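Local coordinates for protein galactose mutarotase related enzyme (Lactobacillus acidophilus, PDB 3DCD) that is of unproven function but probably binds carbohydrate and may act as a sugar isomerase, at residues A[252-257]-A[285-290]; A[212-217]-A[229-234]; A[46-51]-A[111-116]. All coordinates share one frame; numbering follows the deposited sequence.

Contact 1: residues A[252-257]-A[285-290]; sequences IEPWWG and AGFSMT
One face of the W256 indole takes the methyl group of A285, and one face of the F287 ring takes CG of P254; at the edge of the indole, near its plane, lies CD1 of F287. These ring contacts join the two sheets of the beta-supersandwich found in galactose mutarotase-like proteins: residues 252-256 belong to strand 249-256 of one sheet and residues 285-290 to strand 282-292 of the other. The segment axes come no nearer than 8.1 Å and run antiparallel at 161°, a spacing that fits side chains meeting between two facing sheets rather than neighbours within one sheet. Both rings are engaged through CH-pi contacts. A285 CB stands 3.6 Å from the centroid of the five-membered ring of W256, almost straight above it. P254 CG is 3.7 Å from the F287 centroid and 18° off the ring normal, displaced toward the rim on the CG side, and the proline and phenylalanine side chains cross at about a right angle. F287 has CG placed between its own backbone N and carbonyl carbon (chi1 59°), which presents the ring face to the proline. The indole of W256 is also fixed at its polar end, because NE1 donates to OD1 of D233 outside the two segments; this buried N-H is therefore satisfied while the six-membered ring reaches on toward strand 282-292. Behind the interface, W255 NE1 makes a weak, bent bond to OE1 of E253, and the carboxylate oxygen lies in the plane of the indole. Between A285 and F287, G286 meets the W256 indole through its backbone: its carbonyl O approaches W256 CH2 obliquely, at 3.2 Å.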
ATOM      1  N   ILE A 252       0.837   5.833   2.774  1.00 15.58           N
ATOM      2  CA  ILE A 252      -0.611   5.647   3.014  1.00 15.39           C
ATOM      3  C   ILE A 252      -0.924   4.328   2.337  1.00 15.81           C
ATOM      4  O   ILE A 252      -0.804   4.208   1.116  1.00 16.13           O
ATOM      5  CB  ILE A 252      -1.438   6.809   2.418  1.00 15.69           C
ATOM      6  CG1 ILE A 252      -1.012   8.134   3.073  1.00 15.91           C
ATOM      7  CG2 ILE A 252      -2.957   6.544   2.587  1.00 14.85           C
ATOM      8  CD1 ILE A 252      -1.629   9.388   2.450  1.00 16.29           C
ATOM      9  N   GLU A 253      -1.264   3.321   3.141  1.00 15.81           N
ATOM     10  CA  GLU A 253      -1.296   1.931   2.687  1.00 16.34           C
ATOM     11  C   GLU A 253      -2.713   1.308   2.763  1.00 15.83           C
ATOM     12  O   GLU A 253      -3.115   0.834   3.827  1.00 15.46           O
ATOM     13  CB  GLU A 253      -0.346   1.082   3.539  1.00 15.66           C
ATOM     14  CG  GLU A 253       1.031   1.710   3.852  1.00 16.11           C
ATOM     15  CD  GLU A 253       1.820   0.898   4.884  1.00 18.42           C
ATOM     16  OE1 GLU A 253       1.640  -0.345   4.970  1.00 19.32           O
ATOM     17  OE2 GLU A 253       2.656   1.499   5.589  1.00 19.99           O
ATOM     18  N   PRO A 254      -3.449   1.275   1.638  1.00 15.60           N
ATOM     19  CA  PRO A 254      -4.767   0.603   1.666  1.00 15.08           C
ATOM     20  C   PRO A 254      -4.566  -0.908   1.700  1.00 14.40           C
ATOM     21  O   PRO A 254      -3.792  -1.449   0.912  1.00 13.67           O
ATOM     22  CB  PRO A 254      -5.423   1.053   0.337  1.00 15.08           C
ATOM     23  CG  PRO A 254      -4.555   2.218  -0.167  1.00 16.31           C
ATOM     24  CD  PRO A 254      -3.164   1.835   0.313  1.00 15.73           C
ATOM     25  N   TRP A 255      -5.247  -1.577   2.625  1.00 15.12           N
ATOM     26  CA  TRP A 255      -5.013  -2.977   2.920  1.00 15.22           C
ATOM     27  C   TRP A 255      -6.304  -3.777   2.849  1.00 15.75           C
ATOM     28  O   TRP A 255      -7.311  -3.387   3.456  1.00 15.94           O
ATOM     29  CB  TRP A 255      -4.496  -3.149   4.357  1.00 15.42           C
ATOM     30  CG  TRP A 255      -3.106  -2.653   4.683  1.00 15.69           C
ATOM     31  CD1 TRP A 255      -2.079  -2.349   3.817  1.00 17.53           C
ATOM     32  CD2 TRP A 255      -2.592  -2.470   6.003  1.00 15.62           C
ATOM     33  NE1 TRP A 255      -0.944  -1.959   4.546  1.00 16.66           N
ATOM     34  CE2 TRP A 255      -1.248  -2.024   5.884  1.00 16.53           C
ATOM     35  CE3 TRP A 255      -3.148  -2.646   7.289  1.00 16.62           C
ATOM     36  CZ2 TRP A 255      -0.455  -1.736   7.003  1.00 15.60           C
ATOM     37  CZ3 TRP A 255      -2.351  -2.360   8.404  1.00 17.34           C
ATOM     38  CH2 TRP A 255      -1.017  -1.918   8.249  1.00 16.77           C
ATOM     39  N   TRP A 256      -6.232  -4.910   2.152  1.00 15.66           N
ATOM     40  CA  TRP A 256      -7.249  -5.951   2.146  1.00 15.61           C
ATOM     41  C   TRP A 256      -6.607  -7.193   2.815  1.00 16.04           C
ATOM     42  O   TRP A 256      -6.467  -8.253   2.211  1.00 15.64           O
ATOM     43  CB  TRP A 256      -7.667  -6.258   0.705  1.00 15.85           C
ATOM     44  CG  TRP A 256      -8.432  -5.127   0.074  1.00 15.43           C
ATOM     45  CD1 TRP A 256      -9.793  -4.996   0.007  1.00 15.39           C
ATOM     46  CD2 TRP A 256      -7.880  -3.949  -0.548  1.00 16.45           C
ATOM     47  NE1 TRP A 256     -10.130  -3.810  -0.619  1.00 15.23           N
ATOM     48  CE2 TRP A 256      -8.972  -3.147  -0.965  1.00 16.23           C
ATOM     49  CE3 TRP A 256      -6.565  -3.490  -0.782  1.00 15.23           C
ATOM     50  CZ2 TRP A 256      -8.792  -1.905  -1.621  1.00 16.23           C
ATOM     51  CZ3 TRP A 256      -6.387  -2.264  -1.426  1.00 15.38           C
ATOM     52  CH2 TRP A 256      -7.492  -1.479  -1.833  1.00 14.50           C
ATOM     53  N   GLY A 257      -6.167  -7.007   4.059  1.00 15.78           N
ATOM     54  CA  GLY A 257      -5.388  -8.018   4.770  1.00 16.31           C
ATOM     55  C   GLY A 257      -4.724  -7.295   5.917  1.00 16.06           C
ATOM     56  O   GLY A 257      -4.694  -6.076   5.923  1.00 16.25           O
ATOM     57  N   ALA A 285      -9.690  -5.742  -6.167  1.00 19.34           N
ATOM     58  CA  ALA A 285      -9.621  -4.617  -5.250  1.00 18.98           C
ATOM     59  C   ALA A 285      -8.684  -3.580  -5.855  1.00 18.99           C
ATOM     60  O   ALA A 285      -8.091  -3.801  -6.923  1.00 19.94           O
ATOM     61  CB  ALA A 285      -9.097  -5.071  -3.908  1.00 18.98           C
ATOM     62  N   GLY A 286      -8.545  -2.445  -5.186  1.00 18.41           N
ATOM     63  CA  GLY A 286      -7.613  -1.435  -5.650  1.00 17.15           C
ATOM     64  C   GLY A 286      -7.923  -0.102  -5.047  1.00 16.75           C
ATOM     65  O   GLY A 286      -8.891   0.049  -4.262  1.00 16.02           O
ATOM     66  N   PHE A 287      -7.089   0.878  -5.405  1.00 16.21           N
ATOM     67  CA  PHE A 287      -7.232   2.222  -4.876  1.00 16.29           C
ATOM     68  C   PHE A 287      -6.740   3.234  -5.901  1.00 16.61           C
ATOM     69  O   PHE A 287      -6.134   2.851  -6.901  1.00 16.27           O
ATOM     70  CB  PHE A 287      -6.493   2.355  -3.541  1.00 15.66           C
ATOM     71  CG  PHE A 287      -5.011   2.065  -3.625  1.00 16.93           C
ATOM     72  CD1 PHE A 287      -4.542   0.739  -3.587  1.00 15.43           C
ATOM     73  CD2 PHE A 287      -4.091   3.109  -3.734  1.00 15.95           C
ATOM     74  CE1 PHE A 287      -3.183   0.465  -3.644  1.00 16.67           C
ATOM     75  CE2 PHE A 287      -2.715   2.843  -3.784  1.00 16.83           C
ATOM     76  CZ  PHE A 287      -2.266   1.531  -3.749  1.00 16.23           C
ATOM     77  N   SER A 288      -7.012   4.512  -5.656  1.00 16.52           N
ATOM     78  CA  SER A 288      -6.695   5.554  -6.614  1.00 17.31           C
ATOM     79  C   SER A 288      -5.968   6.704  -5.936  1.00 17.94           C
ATOM     80  O   SER A 288      -6.243   7.016  -4.780  1.00 18.04           O
ATOM     81  CB  SER A 288      -7.959   6.076  -7.278  1.00 16.68           C
ATOM     82  OG  SER A 288      -8.633   4.997  -7.895  1.00 17.18           O
HETATM   83  N   MSE A 289      -5.056   7.335  -6.671  1.00 18.04           N
HETATM   84  CA  MSE A 289      -4.243   8.403  -6.106  1.00 19.80           C
HETATM   85  C   MSE A 289      -4.330   9.590  -7.040  1.00 18.46           C
HETATM   86  O   MSE A 289      -4.195   9.421  -8.249  1.00 17.95           O
HETATM   87  CB  MSE A 289      -2.781   7.959  -5.994  1.00 18.94           C
HETATM   88  CG  MSE A 289      -2.492   6.868  -4.951  1.00 20.47           C
HETATM   89 SE   MSE A 289      -0.826   5.911  -5.310  1.00 29.50          SE
HETATM   90  CE  MSE A 289      -1.472   4.859  -6.860  1.00 21.84           C
ATOM     91  N   THR A 290      -4.554  10.784  -6.489  1.00 17.56           N
ATOM     92  CA  THR A 290      -4.421  12.017  -7.274  1.00 17.27           C
ATOM     93  C   THR A 290      -3.278  12.869  -6.700  1.00 16.90           C
ATOM     94  O   THR A 290      -3.030  12.857  -5.491  1.00 17.11           O
ATOM     95  CB  THR A 290      -5.718  12.844  -7.321  1.00 18.20           C
ATOM     96  OG1 THR A 290      -6.009  13.360  -6.010  1.00 20.08           O
ATOM     97  CG2 THR A 290      -6.883  11.969  -7.780  1.00 16.27           C
TER

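Contact 2: residues A[212-217]-A[229-234]; sequences NDNKVS and VWTRDA
K215 and W230 face each other as an antiparallel non-hydrogen-bonded pair, with CA atoms 4.3 Å apart, and their side chains run alongside one another in the same direction. The aliphatic part of the lysine lies over one face of the indole, CG and CD above the six-membered ring; the model is too tight here for the exact spacing to carry weight. Both residues place CG beside the backbone N (chi1 -50° in K215), which sends the two chains out together. Bends at chi3 and chi4, near -75° and -77°, then turn the lysine back along its own strand, so that NZ reaches the carbonyl O of D213 at 2.6 Å, in the carbonyl plane. With an alanine in place of this lysine, the W230 ring would probably lose the aliphatic chain lying over it and the D213 carbonyl its ammonium partner. V216 and V229 form the adjacent hydrogen-bonded pair, joined by two 2.8 Å N-H...O bonds, and turn their side chains to the face of the sheet away from K215 and W230. T231 N then donates to N214 O at 3.0 Å in a nearly straight bond. Beyond this a type II' turn from T231 to A234 takes the chain off the regular ladder, and water 1 bridges the splaying backbones by donating to N212 O and N214 O while accepting from R232 N. The ladder is a beta hairpin, strands 214-220 and 226-232, inside the large antiparallel sheet: strand 159-164 flanks it next to K215, strand 282-292 lies beyond W230, and strand 249-256 of the opposing sheet meets V216 and V229 through I252 and, at V229, also P254.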
ATOM      1  N   ASN A 212     -17.243   2.503   1.277  1.00 26.15           N
ATOM      2  CA  ASN A 212     -16.310   2.645   0.146  1.00 27.50           C
ATOM      3  C   ASN A 212     -16.000   4.064  -0.299  1.00 27.14           C
ATOM      4  O   ASN A 212     -15.548   4.302  -1.431  1.00 28.12           O
ATOM      5  CB  ASN A 212     -16.750   1.784  -1.046  1.00 28.29           C
ATOM      6  CG  ASN A 212     -18.233   1.900  -1.343  1.00 32.18           C
ATOM      7  OD1 ASN A 212     -18.901   0.887  -1.602  1.00 37.92           O
ATOM      8  ND2 ASN A 212     -18.764   3.128  -1.298  1.00 32.01           N
ATOM      9  N   ASP A 213     -16.220   5.012   0.595  1.00 27.23           N
ATOM     10  CA  ASP A 213     -16.044   6.419   0.251  1.00 27.00           C
ATOM     11  C   ASP A 213     -14.873   7.033   0.969  1.00 25.24           C
ATOM     12  O   ASP A 213     -14.752   8.258   1.018  1.00 26.06           O
ATOM     13  CB  ASP A 213     -17.327   7.241   0.494  1.00 27.82           C
ATOM     14  CG  ASP A 213     -17.852   7.145   1.928  1.00 31.03           C
ATOM     15  OD1 ASP A 213     -17.369   6.310   2.745  1.00 34.10           O
ATOM     16  OD2 ASP A 213     -18.785   7.921   2.232  1.00 34.74           O
ATOM     17  N   ASN A 214     -13.998   6.189   1.514  1.00 23.09           N
ATOM     18  CA  ASN A 214     -12.896   6.698   2.310  1.00 20.26           C
ATOM     19  C   ASN A 214     -11.803   7.289   1.445  1.00 19.56           C
ATOM     20  O   ASN A 214     -11.399   6.715   0.410  1.00 18.32           O
ATOM     21  CB  ASN A 214     -12.322   5.637   3.251  1.00 19.27           C
ATOM     22  CG  ASN A 214     -13.381   5.052   4.154  1.00 18.87           C
ATOM     23  OD1 ASN A 214     -13.770   3.890   4.008  1.00 19.89           O
ATOM     24  ND2 ASN A 214     -13.862   5.854   5.080  1.00 15.01           N
ATOM     25  N   LYS A 215     -11.346   8.453   1.874  1.00 19.05           N
ATOM     26  CA  LYS A 215     -10.255   9.132   1.200  1.00 20.31           C
ATOM     27  C   LYS A 215      -9.314   9.680   2.251  1.00 19.59           C
ATOM     28  O   LYS A 215      -9.751  10.292   3.221  1.00 20.54           O
ATOM     29  CB  LYS A 215     -10.781  10.269   0.324  1.00 20.73           C
ATOM     30  CG  LYS A 215     -11.914   9.824  -0.583  1.00 25.75           C
ATOM     31  CD  LYS A 215     -12.791  10.992  -1.068  1.00 32.12           C
ATOM     32  CE  LYS A 215     -13.777  11.565   0.001  1.00 36.48           C
ATOM     33  NZ  LYS A 215     -15.023  10.746   0.258  1.00 37.32           N
ATOM     34  N   VAL A 216      -8.027   9.472   2.049  1.00 18.53           N
ATOM     35  CA  VAL A 216      -7.017  10.036   2.934  1.00 17.74           C
ATOM     36  C   VAL A 216      -6.298  11.156   2.155  1.00 18.58           C
ATOM     37  O   VAL A 216      -5.763  10.896   1.074  1.00 17.67           O
ATOM     38  CB  VAL A 216      -5.998   8.960   3.397  1.00 17.78           C
ATOM     39  CG1 VAL A 216      -4.980   9.566   4.382  1.00 16.84           C
ATOM     40  CG2 VAL A 216      -6.723   7.734   4.031  1.00 16.24           C
ATOM     41  N   SER A 217      -6.311  12.384   2.685  1.00 18.42           N
ATOM     42  CA  SER A 217      -5.665  13.514   2.006  1.00 19.65           C
ATOM     43  C   SER A 217      -4.403  13.884   2.735  1.00 19.61           C
ATOM     44  O   SER A 217      -4.433  14.150   3.936  1.00 20.65           O
ATOM     45  CB  SER A 217      -6.542  14.780   1.997  1.00 19.79           C
ATOM     46  OG  SER A 217      -7.744  14.576   1.297  1.00 25.37           O
ATOM     47  N   VAL A 229      -5.665   9.789  -1.542  1.00 16.57           N
ATOM     48  CA  VAL A 229      -5.747   8.351  -1.751  1.00 16.42           C
ATOM     49  C   VAL A 229      -7.176   7.890  -1.458  1.00 17.47           C
ATOM     50  O   VAL A 229      -7.645   7.989  -0.321  1.00 16.68           O
ATOM     51  CB  VAL A 229      -4.746   7.563  -0.855  1.00 16.14           C
ATOM     52  CG1 VAL A 229      -4.853   6.078  -1.115  1.00 13.95           C
ATOM     53  CG2 VAL A 229      -3.297   8.020  -1.136  1.00 16.72           C
ATOM     54  N   TRP A 230      -7.849   7.401  -2.494  1.00 17.88           N
ATOM     55  CA  TRP A 230      -9.204   6.868  -2.355  1.00 19.10           C
ATOM     56  C   TRP A 230      -9.044   5.354  -2.156  1.00 17.39           C
ATOM     57  O   TRP A 230      -8.516   4.646  -3.034  1.00 16.54           O
ATOM     58  CB  TRP A 230     -10.008   7.166  -3.619  1.00 21.39           C
ATOM     59  CG  TRP A 230     -10.007   8.633  -3.993  1.00 26.61           C
ATOM     60  CD1 TRP A 230      -8.929   9.382  -4.429  1.00 28.82           C
ATOM     61  CD2 TRP A 230     -11.124   9.523  -3.978  1.00 29.82           C
ATOM     62  NE1 TRP A 230      -9.313  10.680  -4.660  1.00 30.36           N
ATOM     63  CE2 TRP A 230     -10.654  10.797  -4.404  1.00 30.03           C
ATOM     64  CE3 TRP A 230     -12.477   9.376  -3.652  1.00 31.27           C
ATOM     65  CZ2 TRP A 230     -11.494  11.913  -4.506  1.00 29.79           C
ATOM     66  CZ3 TRP A 230     -13.318  10.492  -3.750  1.00 29.50           C
ATOM     67  CH2 TRP A 230     -12.823  11.743  -4.181  1.00 29.24           C
ATOM     68  N   THR A 231      -9.489   4.853  -1.003  1.00 17.32           N
ATOM     69  CA  THR A 231      -9.186   3.467  -0.607  1.00 17.24           C
ATOM     70  C   THR A 231     -10.290   2.496  -0.995  1.00 17.24           C
ATOM     71  O   THR A 231     -10.229   1.308  -0.652  1.00 17.65           O
ATOM     72  CB  THR A 231      -8.941   3.365   0.906  1.00 17.63           C
ATOM     73  OG1 THR A 231     -10.081   3.896   1.594  1.00 17.59           O
ATOM     74  CG2 THR A 231      -7.672   4.174   1.321  1.00 18.90           C
ATOM     75  N   ARG A 232     -11.303   3.007  -1.703  1.00 17.79           N
ATOM     76  CA  ARG A 232     -12.427   2.188  -2.159  1.00 17.44           C
ATOM     77  C   ARG A 232     -12.940   1.325  -0.991  1.00 17.98           C
ATOM     78  O   ARG A 232     -13.250   1.862   0.080  1.00 18.77           O
ATOM     79  CB  ARG A 232     -12.004   1.362  -3.380  1.00 17.73           C
ATOM     80  CG  ARG A 232     -11.486   2.239  -4.544  1.00 17.51           C
ATOM     81  CD  ARG A 232     -11.278   1.419  -5.825  1.00 17.98           C
ATOM     82  NE  ARG A 232     -10.376   2.088  -6.764  1.00 16.05           N
ATOM     83  CZ  ARG A 232      -9.689   1.452  -7.708  1.00 18.52           C
ATOM     84  NH1 ARG A 232      -9.803   0.140  -7.850  1.00 18.38           N
ATOM     85  NH2 ARG A 232      -8.894   2.121  -8.518  1.00 17.18           N
ATOM     86  N   ASP A 233     -13.003   0.010  -1.170  1.00 17.55           N
ATOM     87  CA  ASP A 233     -13.561  -0.851  -0.133  1.00 17.91           C
ATOM     88  C   ASP A 233     -12.527  -1.467   0.813  1.00 17.12           C
ATOM     89  O   ASP A 233     -12.819  -2.468   1.487  1.00 16.81           O
ATOM     90  CB  ASP A 233     -14.434  -1.947  -0.756  1.00 18.47           C
ATOM     91  CG  ASP A 233     -13.661  -2.881  -1.701  1.00 21.86           C
ATOM     92  OD1 ASP A 233     -12.443  -2.685  -1.982  1.00 22.02           O
ATOM     93  OD2 ASP A 233     -14.300  -3.841  -2.174  1.00 24.42           O
ATOM     94  N   ALA A 234     -11.315  -0.907   0.866  1.00 16.50           N
ATOM     95  CA  ALA A 234     -10.310  -1.460   1.800  1.00 16.61           C
ATOM     96  C   ALA A 234     -10.881  -1.443   3.218  1.00 16.25           C
ATOM     97  O   ALA A 234     -11.425  -0.419   3.642  1.00 16.98           O
ATOM     98  CB  ALA A 234      -9.005  -0.649   1.750  1.00 16.19           C
TER
HETATM   99  O   HOH W   1     -12.735   5.687  -2.191  1.00 25.98           O

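Contact 3: residues A[46-51]-A[111-116]; sequences APVLFP and FRVNYN
Aromatic stacking joins F50 and F111: the rings lie face to face, centroids 4.1 Å apart and planes inclined by 16°. The overlap is offset, with CD2 of F111 over the rim of the F50 ring and CG of F50 over the rim of the F111 ring. Each phenylalanine has CG anti to its backbone N (chi1 173° and 179°), which extends the two rings past one another from opposing backbones. The other face of F50 is covered at its centre by CB of P51, the residue that follows a cis peptide bond, and F109 meets F50 edge-to-face.

Apolar contacts continue from this stack. V48 CG1 sits at the edge of the F111 ring, in its plane and 3.7 Å from CE2, and also approaches V113 CG2 at 4.1 Å, while V48 CG2 packs 3.9 Å from Y115 OH. The opposing backbones remain well apart, V48 CA to V113 CA being 8.6 Å, as expected for the two facing sheets of the beta-supersandwich: the short, weakly bonded strand 48-49 pairs with strand 136-147 in one sheet, whereas strand 109-118 runs within the other.

Polar contacts gather at Y115. Water 2 donates both to A46 O, at 2.7 Å, and to Y115 OH, at 2.9 Å, bridging the two segments, while the hydroxyl is also hydrogen-bonded to the carbonyl O of A19.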
ATOM      1  N   ALA A  46       7.355   1.890  -3.118  1.00 16.14           N
ATOM      2  CA  ALA A  46       5.900   1.725  -3.092  1.00 15.77           C
ATOM      3  C   ALA A  46       5.549   0.233  -3.305  1.00 15.29           C
ATOM      4  O   ALA A  46       4.928  -0.129  -4.329  1.00 15.17           O
ATOM      5  CB  ALA A  46       5.260   2.639  -4.199  1.00 15.75           C
ATOM      6  N   PRO A  47       5.967  -0.646  -2.355  1.00 14.92           N
ATOM      7  CA  PRO A  47       5.817  -2.072  -2.594  1.00 15.09           C
ATOM      8  C   PRO A  47       4.375  -2.517  -2.701  1.00 14.69           C
ATOM      9  O   PRO A  47       3.452  -1.850  -2.203  1.00 15.69           O
ATOM     10  CB  PRO A  47       6.471  -2.739  -1.363  1.00 15.10           C
ATOM     11  CG  PRO A  47       6.437  -1.706  -0.299  1.00 16.46           C
ATOM     12  CD  PRO A  47       6.614  -0.382  -1.053  1.00 15.11           C
ATOM     13  N   VAL A  48       4.211  -3.632  -3.384  1.00 14.89           N
ATOM     14  CA  VAL A  48       2.939  -4.337  -3.459  1.00 14.08           C
ATOM     15  C   VAL A  48       3.019  -5.430  -2.396  1.00 14.16           C
ATOM     16  O   VAL A  48       4.047  -6.130  -2.287  1.00 14.43           O
ATOM     17  CB  VAL A  48       2.728  -4.889  -4.886  1.00 14.21           C
ATOM     18  CG1 VAL A  48       1.498  -5.850  -4.946  1.00 14.88           C
ATOM     19  CG2 VAL A  48       2.576  -3.719  -5.891  1.00 12.93           C
ATOM     20  N   LEU A  49       1.959  -5.550  -1.590  1.00 14.46           N
ATOM     21  CA  LEU A  49       1.929  -6.508  -0.474  1.00 15.50           C
ATOM     22  C   LEU A  49       0.996  -7.676  -0.835  1.00 15.37           C
ATOM     23  O   LEU A  49      -0.195  -7.478  -1.039  1.00 15.18           O
ATOM     24  CB  LEU A  49       1.468  -5.816   0.821  1.00 15.02           C
ATOM     25  CG  LEU A  49       1.895  -4.347   1.039  1.00 16.06           C
ATOM     26  CD1 LEU A  49       1.226  -3.732   2.260  1.00 17.32           C
ATOM     27  CD2 LEU A  49       3.450  -4.225   1.117  1.00 14.93           C
ATOM     28  N   PHE A  50       1.568  -8.872  -0.934  1.00 15.35           N
ATOM     29  CA  PHE A  50       0.870 -10.085  -1.374  1.00 15.66           C
ATOM     30  C   PHE A  50       1.817 -11.275  -1.220  1.00 15.26           C
ATOM     31  O   PHE A  50       3.001 -11.170  -1.577  1.00 14.72           O
ATOM     32  CB  PHE A  50       0.435  -9.955  -2.841  1.00 15.06           C
ATOM     33  CG  PHE A  50      -0.143 -11.219  -3.431  1.00 16.09           C
ATOM     34  CD1 PHE A  50       0.679 -12.151  -4.055  1.00 15.99           C
ATOM     35  CD2 PHE A  50      -1.516 -11.471  -3.378  1.00 15.28           C
ATOM     36  CE1 PHE A  50       0.152 -13.325  -4.617  1.00 15.88           C
ATOM     37  CE2 PHE A  50      -2.043 -12.638  -3.941  1.00 14.50           C
ATOM     38  CZ  PHE A  50      -1.212 -13.563  -4.553  1.00 14.51           C
ATOM     39  N   PRO A  51       1.302 -12.436  -0.755  1.00 15.23           N
ATOM     40  CA  PRO A  51      -0.067 -12.818  -0.387  1.00 15.37           C
ATOM     41  C   PRO A  51      -0.435 -12.645   1.076  1.00 15.66           C
ATOM     42  O   PRO A  51      -1.424 -13.252   1.529  1.00 15.84           O
ATOM     43  CB  PRO A  51      -0.104 -14.296  -0.758  1.00 15.39           C
ATOM     44  CG  PRO A  51       1.266 -14.766  -0.357  1.00 15.53           C
ATOM     45  CD  PRO A  51       2.199 -13.603  -0.692  1.00 14.95           C
ATOM     46  N   PHE A 111      -1.879 -13.319 -10.263  1.00 15.17           N
ATOM     47  CA  PHE A 111      -1.964 -12.028  -9.565  1.00 14.93           C
ATOM     48  C   PHE A 111      -1.612 -10.908 -10.533  1.00 15.02           C
ATOM     49  O   PHE A 111      -0.490 -10.859 -11.038  1.00 14.72           O
ATOM     50  CB  PHE A 111      -0.996 -11.998  -8.375  1.00 14.51           C
ATOM     51  CG  PHE A 111      -0.998 -10.680  -7.602  1.00 14.63           C
ATOM     52  CD1 PHE A 111      -2.182  -9.988  -7.371  1.00 14.33           C
ATOM     53  CD2 PHE A 111       0.194 -10.171  -7.067  1.00 13.70           C
ATOM     54  CE1 PHE A 111      -2.192  -8.758  -6.633  1.00 15.15           C
ATOM     55  CE2 PHE A 111       0.207  -8.976  -6.327  1.00 12.74           C
ATOM     56  CZ  PHE A 111      -0.987  -8.268  -6.102  1.00 16.20           C
ATOM     57  N   ARG A 112      -2.570 -10.018 -10.777  1.00 15.00           N
ATOM     58  CA  ARG A 112      -2.376  -8.920 -11.712  1.00 15.52           C
ATOM     59  C   ARG A 112      -2.421  -7.582 -10.982  1.00 15.76           C
ATOM     60  O   ARG A 112      -3.316  -7.344 -10.169  1.00 17.11           O
ATOM     61  CB  ARG A 112      -3.445  -8.957 -12.812  1.00 15.34           C
ATOM     62  CG  ARG A 112      -3.196 -10.015 -13.883  1.00 15.77           C
ATOM     63  CD  ARG A 112      -4.379 -10.080 -14.861  1.00 16.03           C
ATOM     64  NE  ARG A 112      -4.138 -11.055 -15.915  1.00 17.49           N
ATOM     65  CZ  ARG A 112      -4.403 -12.355 -15.796  1.00 17.15           C
ATOM     66  NH1 ARG A 112      -4.933 -12.838 -14.676  1.00 16.80           N
ATOM     67  NH2 ARG A 112      -4.141 -13.168 -16.798  1.00 16.18           N
ATOM     68  N   VAL A 113      -1.440  -6.729 -11.270  1.00 16.01           N
ATOM     69  CA  VAL A 113      -1.419  -5.357 -10.793  1.00 15.93           C
ATOM     70  C   VAL A 113      -1.510  -4.456 -12.017  1.00 15.87           C
ATOM     71  O   VAL A 113      -0.618  -4.438 -12.882  1.00 15.80           O
ATOM     72  CB  VAL A 113      -0.138  -5.024  -9.946  1.00 15.90           C
ATOM     73  CG1 VAL A 113      -0.198  -3.588  -9.437  1.00 16.64           C
ATOM     74  CG2 VAL A 113      -0.029  -5.980  -8.754  1.00 15.98           C
ATOM     75  N   ASN A 114      -2.625  -3.745 -12.102  1.00 16.44           N
ATOM     76  CA  ASN A 114      -2.876  -2.852 -13.210  1.00 16.95           C
ATOM     77  C   ASN A 114      -2.774  -1.426 -12.725  1.00 16.45           C
ATOM     78  O   ASN A 114      -3.333  -1.079 -11.689  1.00 16.84           O
ATOM     79  CB  ASN A 114      -4.266  -3.073 -13.795  1.00 16.84           C
ATOM     80  CG  ASN A 114      -4.665  -1.966 -14.777  1.00 18.62           C
ATOM     81  OD1 ASN A 114      -4.210  -1.928 -15.919  1.00 18.78           O
ATOM     82  ND2 ASN A 114      -5.509  -1.068 -14.328  1.00 17.68           N
ATOM     83  N   TYR A 115      -2.056  -0.610 -13.493  1.00 16.85           N
ATOM     84  CA  TYR A 115      -1.961   0.821 -13.245  1.00 16.14           C
ATOM     85  C   TYR A 115      -2.527   1.529 -14.452  1.00 16.56           C
ATOM     86  O   TYR A 115      -2.185   1.198 -15.593  1.00 15.38           O
ATOM     87  CB  TYR A 115      -0.498   1.243 -13.087  1.00 16.06           C
ATOM     88  CG  TYR A 115       0.170   0.677 -11.866  1.00 15.65           C
ATOM     89  CD1 TYR A 115       0.999  -0.438 -11.959  1.00 15.35           C
ATOM     90  CD2 TYR A 115      -0.013   1.271 -10.621  1.00 13.75           C
ATOM     91  CE1 TYR A 115       1.620  -0.953 -10.827  1.00 16.01           C
ATOM     92  CE2 TYR A 115       0.601   0.773  -9.473  1.00 14.94           C
ATOM     93  CZ  TYR A 115       1.419  -0.336  -9.586  1.00 15.39           C
ATOM     94  OH  TYR A 115       2.026  -0.836  -8.462  1.00 15.66           O
ATOM     95  N   ASN A 116      -3.390   2.509 -14.215  1.00 17.07           N
ATOM     96  CA  ASN A 116      -3.900   3.288 -15.319  1.00 18.12           C
ATOM     97  C   ASN A 116      -4.158   4.741 -14.948  1.00 18.83           C
ATOM     98  O   ASN A 116      -4.431   5.054 -13.786  1.00 18.48           O
ATOM     99  CB  ASN A 116      -5.112   2.610 -15.959  1.00 19.01           C
ATOM    100  CG  ASN A 116      -6.342   2.722 -15.132  1.00 21.38           C
ATOM    101  OD1 ASN A 116      -6.984   3.780 -15.101  1.00 24.97           O
ATOM    102  ND2 ASN A 116      -6.705   1.630 -14.450  1.00 21.42           N
TER
HETATM  103  O   HOH W   2       3.643   0.630  -6.547  1.00 13.81           O

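Along the chain the contacts follow in series: contact 3 closes first, then contact 2, then contact 1. Contacts 1 and 3 both span the two facing sheets, with centres about 10 Å apart, and touch where W255 NE1 packs against L49 CD1. Contact 2 lies within the larger sheet, its centre about 7 Å from that of contact 1; strands 226-232 and 282-292 are neighbours there, and W230 N probably hydrogen-bonds to S288 O. Contacts 2 and 3 do not touch: their nearest atoms are about 6 Å apart and their centres about 17 Å. The early pair meets the late ones at W255 and L49, consistent with a single two-sheet domain of the aldose 1-epimerase family.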